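Local structure of D-xylonate dehydratase (Caulobacter crescentus, 5OYN) at residues A[143-146]-A[147-151]; A[329-332]-A[333-336]; A[432-436]-A[437-441]; A[545-548]-A[549-553]; A[582-585]-A[586-590]. The protein catalyses the dehydration of D-xylonate to 2-dehydro-3-deoxy-D-arabinonate, and of D-gluconate about as efficiently, using a [2Fe-2S] cluster and magnesium. All coordinates share one frame; numbering follows the deposited sequence.

Contact 1: A[143-146]-A[147-151]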
# COMPACT_ATOMS: atom_id res chain seq x y z
N ALA A 143 -7.17 -23.13 12.57
CA ALA A 143 -5.96 -23.40 11.80
C ALA A 143 -4.76 -22.64 12.36
O ALA A 143 -3.66 -23.20 12.46
CB ALA A 143 -6.18 -23.05 10.33
N GLY A 144 -4.95 -21.38 12.74
CA GLY A 144 -3.84 -20.62 13.28
C GLY A 144 -3.41 -21.13 14.65
O GLY A 144 -2.24 -21.43 14.88
N ILE A 145 -4.37 -21.25 15.57
CA ILE A 145 -4.05 -21.69 16.93
C ILE A 145 -3.46 -23.10 16.93
O ILE A 145 -2.45 -23.36 17.59
CB ILE A 145 -5.29 -21.58 17.83
CG1 ILE A 145 -5.73 -20.11 17.87
CG2 ILE A 145 -4.97 -22.13 19.20
CD1 ILE A 145 -6.94 -19.86 18.68
N MET A 146 -4.07 -24.01 16.17
CA MET A 146 -3.51 -25.35 16.04
C MET A 146 -2.02 -25.31 15.67
O MET A 146 -1.19 -25.95 16.32
CB MET A 146 -4.29 -26.15 15.00
CG MET A 146 -5.62 -26.64 15.52
SD MET A 146 -6.76 -27.14 14.21
CE MET A 146 -5.70 -28.11 13.14
N ALA A 147 -1.68 -24.52 14.66
CA ALA A 147 -0.30 -24.48 14.19
C ALA A 147 0.62 -23.85 15.22
O ALA A 147 1.74 -24.33 15.44
CB ALA A 147 -0.22 -23.73 12.86
N ALA A 148 0.18 -22.76 15.85
CA ALA A 148 1.05 -22.12 16.83
C ALA A 148 1.34 -23.04 18.02
O ALA A 148 2.43 -22.97 18.58
CB ALA A 148 0.43 -20.80 17.31
N THR A 149 0.39 -23.90 18.42
CA THR A 149 0.67 -24.71 19.60
C THR A 149 1.59 -25.88 19.27
O THR A 149 2.49 -26.18 20.06
CB THR A 149 -0.62 -25.21 20.27
OG1 THR A 149 -1.11 -26.35 19.57
CG2 THR A 149 -1.68 -24.16 20.29
N THR A 150 1.38 -26.54 18.13
CA THR A 150 2.31 -27.59 17.70
C THR A 150 3.74 -27.10 17.77
O THR A 150 4.63 -27.80 18.27
CB THR A 150 1.98 -28.04 16.28
OG1 THR A 150 0.71 -28.70 16.25
CG2 THR A 150 3.04 -29.01 15.78
N VAL A 151 4.00 -25.89 17.28
CA VAL A 151 5.35 -25.35 17.35
C VAL A 151 5.62 -24.79 18.74
O VAL A 151 6.72 -24.96 19.28
CB VAL A 151 5.55 -24.31 16.25
CG1 VAL A 151 6.86 -23.55 16.44
CG2 VAL A 151 5.52 -25.01 14.90

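Contact 2: A[329-332]-A[333-336]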
# COMPACT_ATOMS: atom_id res chain seq x y z
N GLY A 329 -23.55 -8.21 15.00
CA GLY A 329 -22.28 -8.00 15.69
C GLY A 329 -22.08 -6.61 16.27
O GLY A 329 -21.42 -6.46 17.30
N GLU A 330 -22.63 -5.59 15.63
CA GLU A 330 -22.46 -4.24 16.14
C GLU A 330 -23.09 -4.09 17.51
O GLU A 330 -22.46 -3.59 18.45
CB GLU A 330 -23.05 -3.22 15.18
CG GLU A 330 -22.20 -2.97 13.94
CD GLU A 330 -22.52 -1.64 13.31
OE1 GLU A 330 -22.05 -0.63 13.87
OE2 GLU A 330 -23.25 -1.60 12.28
N ARG A 331 -24.36 -4.49 17.66
CA ARG A 331 -25.02 -4.37 18.95
C ARG A 331 -24.32 -5.23 20.01
O ARG A 331 -24.16 -4.81 21.17
CB ARG A 331 -26.49 -4.73 18.83
CG ARG A 331 -27.34 -3.67 18.12
CD ARG A 331 -27.39 -2.35 18.88
NE ARG A 331 -27.97 -2.42 20.22
CZ ARG A 331 -29.27 -2.35 20.51
NH1 ARG A 331 -30.17 -2.24 19.54
NH2 ARG A 331 -29.69 -2.40 21.77
N PHE A 332 -23.87 -6.42 19.61
CA PHE A 332 -23.19 -7.30 20.55
C PHE A 332 -21.96 -6.61 21.13
O PHE A 332 -21.77 -6.57 22.35
CB PHE A 332 -22.83 -8.62 19.87
CG PHE A 332 -22.07 -9.57 20.76
CD1 PHE A 332 -22.53 -9.86 22.05
CD2 PHE A 332 -20.89 -10.15 20.33
CE1 PHE A 332 -21.83 -10.71 22.87
CE2 PHE A 332 -20.18 -11.01 21.15
CZ PHE A 332 -20.65 -11.29 22.42
N HIS A 333 -21.12 -6.04 20.26
CA HIS A 333 -19.88 -5.45 20.75
C HIS A 333 -20.13 -4.18 21.56
O HIS A 333 -19.43 -3.91 22.53
CB HIS A 333 -18.93 -5.17 19.57
CG HIS A 333 -17.79 -4.28 19.95
ND1 HIS A 333 -17.81 -2.91 19.75
CD2 HIS A 333 -16.62 -4.55 20.58
CE1 HIS A 333 -16.70 -2.38 20.22
NE2 HIS A 333 -15.96 -3.35 20.73
N ARG A 334 -21.12 -3.39 21.17
CA ARG A 334 -21.47 -2.21 21.96
C ARG A 334 -22.01 -2.59 23.33
O ARG A 334 -21.84 -1.83 24.29
CB ARG A 334 -22.50 -1.37 21.20
CG ARG A 334 -22.63 0.06 21.65
CD ARG A 334 -22.76 0.98 20.42
NE ARG A 334 -24.01 0.78 19.70
CZ ARG A 334 -24.09 0.60 18.38
NH1 ARG A 334 -22.99 0.60 17.65
NH2 ARG A 334 -25.28 0.41 17.80
N ALA A 335 -22.68 -3.75 23.44
CA ALA A 335 -23.13 -4.27 24.73
C ALA A 335 -22.00 -4.80 25.60
O ALA A 335 -22.22 -5.01 26.80
CB ALA A 335 -24.16 -5.38 24.50
N GLY A 336 -20.81 -5.02 25.04
CA GLY A 336 -19.67 -5.44 25.82
C GLY A 336 -19.03 -6.70 25.28
O GLY A 336 -18.04 -7.19 25.83

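Contact 3: A[432-436]-A[437-441]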
# COMPACT_ATOMS: atom_id res chain seq x y z
N ILE A 432 -36.47 -39.43 5.92
CA ILE A 432 -36.34 -39.17 4.48
C ILE A 432 -34.86 -38.98 4.22
O ILE A 432 -34.30 -37.92 4.54
CB ILE A 432 -37.15 -37.95 4.04
CG1 ILE A 432 -38.53 -37.95 4.71
CG2 ILE A 432 -37.24 -37.91 2.52
CD1 ILE A 432 -39.53 -38.90 4.07
N VAL A 433 -34.21 -39.99 3.64
CA VAL A 433 -32.76 -40.06 3.54
C VAL A 433 -32.31 -39.58 2.17
O VAL A 433 -32.90 -39.93 1.14
CB VAL A 433 -32.25 -41.48 3.82
CG1 VAL A 433 -30.73 -41.55 3.75
CG2 VAL A 433 -32.75 -41.94 5.17
N PHE A 434 -31.24 -38.77 2.15
CA PHE A 434 -30.65 -38.26 0.93
C PHE A 434 -29.15 -38.53 0.93
O PHE A 434 -28.50 -38.45 1.98
CB PHE A 434 -30.88 -36.77 0.78
CG PHE A 434 -32.32 -36.39 0.83
CD1 PHE A 434 -33.13 -36.56 -0.29
CD2 PHE A 434 -32.86 -35.85 1.98
CE1 PHE A 434 -34.47 -36.20 -0.25
CE2 PHE A 434 -34.20 -35.49 2.02
CZ PHE A 434 -35.01 -35.67 0.90
N ASP A 435 -28.61 -38.85 -0.24
CA ASP A 435 -27.19 -39.17 -0.34
C ASP A 435 -26.48 -37.96 -0.93
O ASP A 435 -26.20 -37.87 -2.13
CB ASP A 435 -26.98 -40.44 -1.17
CG ASP A 435 -27.07 -41.70 -0.32
OD1 ASP A 435 -26.06 -42.06 0.33
OD2 ASP A 435 -28.17 -42.31 -0.29
N GLY A 436 -26.18 -37.00 -0.06
CA GLY A 436 -25.50 -35.78 -0.45
C GLY A 436 -26.47 -34.64 -0.70
O GLY A 436 -27.70 -34.78 -0.63
N SER A 437 -25.88 -33.49 -1.01
CA SER A 437 -26.67 -32.28 -1.22
C SER A 437 -27.42 -32.34 -2.54
O SER A 437 -28.62 -32.02 -2.60
CB SER A 437 -25.76 -31.04 -1.17
OG SER A 437 -26.52 -29.84 -1.11
N ASP A 438 -26.74 -32.74 -3.61
CA ASP A 438 -27.39 -32.79 -4.91
C ASP A 438 -28.63 -33.67 -4.85
O ASP A 438 -29.71 -33.28 -5.31
CB ASP A 438 -26.42 -33.29 -5.98
CG ASP A 438 -27.03 -33.30 -7.38
OD1 ASP A 438 -27.78 -32.36 -7.74
OD2 ASP A 438 -26.76 -34.27 -8.13
N ASP A 439 -28.48 -34.85 -4.24
CA ASP A 439 -29.60 -35.77 -4.05
C ASP A 439 -30.80 -35.07 -3.41
O ASP A 439 -31.92 -35.15 -3.92
CB ASP A 439 -29.12 -36.96 -3.20
CG ASP A 439 -30.09 -38.14 -3.21
OD1 ASP A 439 -30.72 -38.41 -4.26
OD2 ASP A 439 -30.20 -38.81 -2.16
N TYR A 440 -30.57 -34.37 -2.30
CA TYR A 440 -31.65 -33.66 -1.62
C TYR A 440 -32.39 -32.72 -2.57
O TYR A 440 -33.62 -32.74 -2.65
CB TYR A 440 -31.10 -32.89 -0.42
CG TYR A 440 -32.03 -31.82 0.13
CD1 TYR A 440 -32.00 -30.52 -0.36
CD2 TYR A 440 -32.93 -32.11 1.13
CE1 TYR A 440 -32.85 -29.54 0.13
CE2 TYR A 440 -33.79 -31.13 1.63
CZ TYR A 440 -33.74 -29.85 1.13
OH TYR A 440 -34.60 -28.89 1.63
N HIS A 441 -31.64 -31.90 -3.31
CA HIS A 441 -32.26 -30.88 -4.16
C HIS A 441 -33.08 -31.50 -5.28
O HIS A 441 -34.10 -30.93 -5.70
CB HIS A 441 -31.20 -29.93 -4.73
CG HIS A 441 -30.74 -28.91 -3.74
ND1 HIS A 441 -31.57 -27.91 -3.26
CD2 HIS A 441 -29.56 -28.76 -3.10
CE1 HIS A 441 -30.90 -27.18 -2.38
NE2 HIS A 441 -29.68 -27.67 -2.26

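Contact 4: A[545-548]-A[549-553]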
# COMPACT_ATOMS: atom_id res chain seq x y z
N ALA A 545 -31.75 -57.88 13.26
CA ALA A 545 -31.66 -58.78 12.12
C ALA A 545 -31.70 -58.01 10.80
O ALA A 545 -30.84 -58.21 9.93
CB ALA A 545 -32.78 -59.83 12.19
N THR A 546 -32.69 -57.12 10.65
CA THR A 546 -32.75 -56.29 9.45
C THR A 546 -31.50 -55.44 9.30
O THR A 546 -31.07 -55.16 8.18
CB THR A 546 -33.98 -55.38 9.48
OG1 THR A 546 -35.13 -56.12 9.92
CG2 THR A 546 -34.26 -54.82 8.10
N ILE A 547 -30.89 -55.03 10.42
CA ILE A 547 -29.72 -54.16 10.36
C ILE A 547 -28.60 -54.81 9.56
O ILE A 547 -28.08 -54.23 8.60
CB ILE A 547 -29.26 -53.77 11.78
CG1 ILE A 547 -30.18 -52.70 12.38
CG2 ILE A 547 -27.83 -53.25 11.77
CD1 ILE A 547 -29.73 -52.18 13.74
N ALA A 548 -28.23 -56.05 9.93
CA ALA A 548 -27.10 -56.70 9.26
C ALA A 548 -27.44 -57.13 7.83
O ALA A 548 -26.52 -57.31 7.02
CB ALA A 548 -26.63 -57.91 10.07
N ALA A 549 -28.73 -57.29 7.51
CA ALA A 549 -29.12 -57.54 6.13
C ALA A 549 -28.79 -56.34 5.24
O ALA A 549 -28.28 -56.50 4.13
CB ALA A 549 -30.61 -57.87 6.05
N ARG A 550 -29.09 -55.13 5.73
CA ARG A 550 -28.71 -53.93 5.00
C ARG A 550 -27.19 -53.78 4.94
O ARG A 550 -26.63 -53.45 3.89
CB ARG A 550 -29.35 -52.70 5.64
CG ARG A 550 -30.79 -52.90 6.10
CD ARG A 550 -31.71 -51.83 5.54
NE ARG A 550 -32.97 -51.71 6.25
CZ ARG A 550 -33.31 -50.67 7.02
NH1 ARG A 550 -32.47 -49.65 7.19
NH2 ARG A 550 -34.50 -50.64 7.62
N LYS A 551 -26.50 -54.04 6.06
CA LYS A 551 -25.05 -53.84 6.12
C LYS A 551 -24.31 -54.66 5.08
O LYS A 551 -23.22 -54.27 4.64
CB LYS A 551 -24.51 -54.18 7.51
CG LYS A 551 -24.56 -53.05 8.51
CD LYS A 551 -23.63 -53.31 9.67
CE LYS A 551 -24.29 -52.92 10.98
NZ LYS A 551 -23.36 -53.14 12.13
N GLN A 552 -24.88 -55.79 4.67
CA GLN A 552 -24.25 -56.63 3.66
C GLN A 552 -24.50 -56.12 2.25
O GLN A 552 -23.86 -56.61 1.31
CB GLN A 552 -24.74 -58.08 3.81
CG GLN A 552 -24.27 -58.74 5.11
CD GLN A 552 -23.27 -59.87 4.87
OE1 GLN A 552 -23.54 -60.79 4.09
NE2 GLN A 552 -22.12 -59.79 5.53
N ASP A 553 -25.39 -55.14 2.08
CA ASP A 553 -25.49 -54.43 0.81
C ASP A 553 -24.35 -53.43 0.62
O ASP A 553 -24.12 -52.98 -0.52
CB ASP A 553 -26.83 -53.70 0.71
CG ASP A 553 -27.93 -54.56 0.12
OD1 ASP A 553 -29.04 -54.57 0.68
OD2 ASP A 553 -27.67 -55.23 -0.91

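Contact 5: A[582-585]-A[586-590]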
# COMPACT_ATOMS: atom_id res chain seq x y z
N LEU A 582 -5.75 -34.17 11.27
CA LEU A 582 -4.74 -35.09 10.75
C LEU A 582 -4.25 -35.93 11.91
O LEU A 582 -3.47 -35.46 12.75
CB LEU A 582 -3.61 -34.32 10.09
CG LEU A 582 -4.03 -33.57 8.83
CD1 LEU A 582 -2.81 -32.99 8.11
CD2 LEU A 582 -4.81 -34.51 7.93
N GLU A 583 -4.71 -37.18 11.97
CA GLU A 583 -4.54 -38.00 13.17
C GLU A 583 -3.06 -38.24 13.48
O GLU A 583 -2.64 -38.22 14.65
CB GLU A 583 -5.30 -39.31 13.01
CG GLU A 583 -5.37 -40.13 14.27
CD GLU A 583 -6.48 -39.70 15.20
OE1 GLU A 583 -7.67 -39.94 14.88
OE2 GLU A 583 -6.17 -39.12 16.27
N PHE A 584 -2.24 -38.45 12.44
CA PHE A 584 -0.81 -38.59 12.67
C PHE A 584 -0.19 -37.34 13.30
O PHE A 584 0.84 -37.43 13.97
CB PHE A 584 -0.09 -38.91 11.36
CG PHE A 584 0.19 -37.70 10.53
CD1 PHE A 584 -0.72 -37.28 9.56
CD2 PHE A 584 1.35 -36.97 10.70
CE1 PHE A 584 -0.48 -36.16 8.79
CE2 PHE A 584 1.61 -35.84 9.93
CZ PHE A 584 0.69 -35.44 8.97
N ALA A 585 -0.80 -36.17 13.07
CA ALA A 585 -0.13 -34.91 13.38
C ALA A 585 -0.22 -34.54 14.85
O ALA A 585 0.64 -33.81 15.35
CB ALA A 585 -0.72 -33.78 12.53
N VAL A 586 -1.26 -35.01 15.56
CA VAL A 586 -1.43 -34.68 16.97
C VAL A 586 -0.21 -35.10 17.78
O VAL A 586 0.17 -34.43 18.75
CB VAL A 586 -2.71 -35.34 17.51
CG1 VAL A 586 -3.01 -34.86 18.91
CG2 VAL A 586 -3.87 -35.07 16.57
N LYS A 587 0.39 -36.23 17.40
CA LYS A 587 1.61 -36.73 18.02
C LYS A 587 2.67 -35.64 18.21
O LYS A 587 3.30 -35.57 19.27
CB LYS A 587 2.13 -37.89 17.15
CG LYS A 587 3.51 -38.40 17.43
CD LYS A 587 4.06 -39.08 16.17
CE LYS A 587 2.96 -39.69 15.30
NZ LYS A 587 3.37 -39.76 13.86
N TYR A 588 2.88 -34.75 17.21
CA TYR A 588 3.97 -33.76 17.26
C TYR A 588 3.66 -32.61 18.21
O TYR A 588 2.67 -31.90 18.03
CB TYR A 588 4.25 -33.22 15.85
CG TYR A 588 4.68 -34.29 14.90
CD1 TYR A 588 3.73 -35.00 14.17
CD2 TYR A 588 6.03 -34.62 14.74
CE1 TYR A 588 4.10 -36.01 13.31
CE2 TYR A 588 6.41 -35.64 13.87
CZ TYR A 588 5.44 -36.33 13.16
OH TYR A 588 5.80 -37.33 12.30
N GLN A 589 4.53 -32.40 19.20
CA GLN A 589 4.28 -31.40 20.23
C GLN A 589 5.54 -30.63 20.55
O GLN A 589 6.65 -31.17 20.48
CB GLN A 589 3.75 -32.03 21.53
CG GLN A 589 2.53 -32.89 21.35
CD GLN A 589 1.24 -32.13 21.55
OE1 GLN A 589 1.18 -31.15 22.29
NE2 GLN A 589 0.18 -32.59 20.87
N ASP A 590 5.35 -29.35 20.90
CA ASP A 590 6.43 -28.46 21.34
C ASP A 590 7.65 -28.53 20.41
O ASP A 590 8.80 -28.63 20.85
CB ASP A 590 6.81 -28.78 22.79
CG ASP A 590 7.76 -27.75 23.39
OD1 ASP A 590 7.81 -26.61 22.86
OD2 ASP A 590 8.46 -28.07 24.38

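Contact 1: A[143-146]-A[147-151]
Thr149 and Thr150 fold back on the carbonyl of Met146 one turn earlier in helix 141-151, the connection between the neighbouring parallel strands 130-135 and 155-159 in a beta-alpha-beta crossover. The backbone bonds come first. Ala147 N reaches Ala143 O at 3.2 Å, Ala148 N reaches Gly144 O at 2.9 Å, and Thr149 N reaches Ile145 O at 3.0 Å, the regular i to i+4 pattern. Thr150 N closes the next turn on Met146 O at 3.2 Å and is nearly straight, with an N-H...O angle of 176°.

Side-chain hydroxyls add to this. With chi1 at 80°, Thr149 OG1 sits between its own N and carbonyl carbon, a rotation that turns it back toward Met146 O, to which it donates over 3.3 Å from a position tilted out of the carbonyl plane. Met146 O therefore takes two donors. Thr150 OG1 has its stronger partner in Tyr116 OH on helix 109-125.

The apolar part is small. Met146 packs on helices 109-125 and 289-299, while Ile145 reaches Met296 on the latter and Val157 on strand 155-159, so the helix is buried on several sides. Replacing Thr149 with a valine would probably leave Met146 O with one donor fewer. The Thr149 methyl, CG2, lies beside the backbone N and meets the branch methyl of Ile145, CG2 to CG2, at 4.0 Å.

Contact 2: A[329-332]-A[333-336]
Glu330 and Arg334, four residues apart on helix 329-335, run side by side and point the same way, yet their flat ends stand almost square, with carboxylate and guanidinium planes 86° apart. Glu330 OE1 stays 4.1 Å from Arg334 NH1, which is too far for a salt bridge. Glu330 is instead held by Tyr240 OH through OE1 and by the backbone N of Asp165 through OE2. Arg334 reaches Trp167 of a neighbouring subunit in a cation-pi contact.

Arg331 comes across Arg334 at a slant, its CD 3.6 Å from Arg334 NH2, and the two guanidinium planes are only 14° apart. Bends at chi2 and chi3 carry the Arg331 tip elsewhere, to salt bridges with Asp374 and Glu376, so this arginine has acidic partners of its own beside its like-charged neighbour.

Behind the side chains, His333 N bonds to Gly329 O at 3.0 Å, Arg334 N to Glu330 O at 3.0 Å and Ala335 N to Arg331 O at 2.9 Å. Gly336 then leaves the helix at positive phi, where a CB would press on the carbonyl O of Ala335. Its N bonds to His333 O and more weakly to Phe332 O, the Schellman motif of a helix C-terminus.

Contact 3: A[432-436]-A[437-441]
Asp439 OD2 is gripped from two directions: by the backbone N of Asp435, in a nearly straight bond with an N-H...O angle of 171°, and by Arg443 in a salt bridge one turn further along helix 436-443. The modelled 2.5 Å between Asp435 N and Asp439 OD2 is very short, and at this resolution its exact length is doubtful. The torsion at chi1, -166°, turns the Asp439 carboxylate back toward the backbone N of Asp435. A weaker bond, Tyr440 N to Gly436 O at 3.3 Å, begins the helix. Gly436 makes the turn at positive phi.

Next to this turn two rings meet as a T-shaped pair. Tyr440 presents its edge to one face of Phe434, centroids 5.3 Å apart and planes at 80°, with CD2 of Tyr440 3.7 Å from CE2 of Phe434. Tyr440 CB lies over the same ring, 4.2 Å from its centroid, as a CH-pi contact. An alanine in place of Phe434 would remove the face on which the tyrosine edge and CB rest, and is likely to open a gap beside the Tyr440 ring and leave it freer to turn.

The strand-helix corner of this beta-alpha-beta unit thus sets two aspartates close, Asp435 OD2 and Asp439 OD2 being 4.5 Å apart. Arg460, bridged to Asp435, and Arg443 probably offset that negative charge and keep both carboxylates ionised.

Contact 4: A[545-548]-A[549-553]
Ile547 and Lys551 lie side by side and point the same way on helix 544-551, the branch methyl CG2 of Ile547 resting 3.6 Å from Lys551 CE. The contact is thus made by the aliphatic part of the lysine. One residue earlier, the methyl CG2 of Thr546 touches the Arg550 side chain at NE, 3.8 Å away. Ile547 CG2 stands anti to the backbone N, its CG1 (chi1 -77°) anti to the carbonyl carbon, which leaves the methyl branch on the side where the lysine passes.

Under these side chains runs the helical backbone. Arg550 N bonds to Thr546 O at 3.2 Å, Lys551 N to Ile547 O at 3.0 Å in the carbonyl plane, and Gln552 N to Ala548 O at 3.2 Å from well above the plane. Ala549 N to Ala545 O is weak. Further on, Asp553 N bonds to Arg550 O at 2.8 Å.

The second shell fixes the polar ends. Thr546 OG1 bonds to OD1 of Asp543, just ahead of the helix, and OD2 of that aspartate meets Ala545 N weakly. Arg550 NH1 is anchored by a salt bridge to Asp527 and by Trp522 O, and Ile547 packs on Trp522 and Val542.

The alanines and Lys551 face solvent, while Ile547 and Arg550 tie the helix, which follows strand 537-540 at the outer edge of the mixed sheet, to the loop leading into strand 528-532.

Contact 5: A[582-585]-A[586-590]
Tyr588 N bonds to Ala585 O at 3.1 Å, approaching from well above the carbonyl plane, and Ala585 N reaches Leu582 O at 2.8 Å. These two turn-like bonds shape the short, weakly bonded helix 583-586, after which Tyr588 and Gln589 are extended. The tail is secured by a side chain: Gln589 NE2 donates to Val586 O at 2.8 Å, almost straight down the carbonyl bond and close to its own amide plane.

Among the rings, Phe584 and Tyr588 meet obliquely, with Tyr588 CE1 3.9 Å from Phe584 CD2 at the edge of the Phe584 ring. A chi1 of 82° sets that ring above its own backbone, where Ala585 CB lies over the centre of one face. The edge of the Tyr588 ring also comes up against Ala585 O, which is 3.5 Å from CD1. Lys587 passes its CE 3.4 Å from Phe584 O on the way to a salt bridge with Glu567 of a neighbouring subunit.

That same subunit packs on Phe584, Ala585 and Tyr588. Within the chain, Leu582 and Ala585 rest on helix 109-125, while Val586 touches Arg298 of helix 289-299, the residue that also holds Glu583 by a salt bridge.

Overall arrangement
The five contacts follow one another along the chain without overlap. Contacts 1 and 5 are far apart in sequence but adjacent in space, centres 11 Å apart: Thr150 CG2 packs on Tyr588 O at 3.7 Å, and both rest on helices 109-125 and 289-299, so the C-terminal tail is folded against the N-terminal family region. Contact 2 belongs to that region too, its centre 29 Å from that of contact 1, with a bound [2Fe-2S] cluster in the neighbourhood of Gly329. Contacts 3 and 4 lie in the C-terminal family region, nearest atoms about 8 Å apart, around the mixed sheet. Contacts 2, 3 and 5 also reach neighbouring subunits of the tetramer.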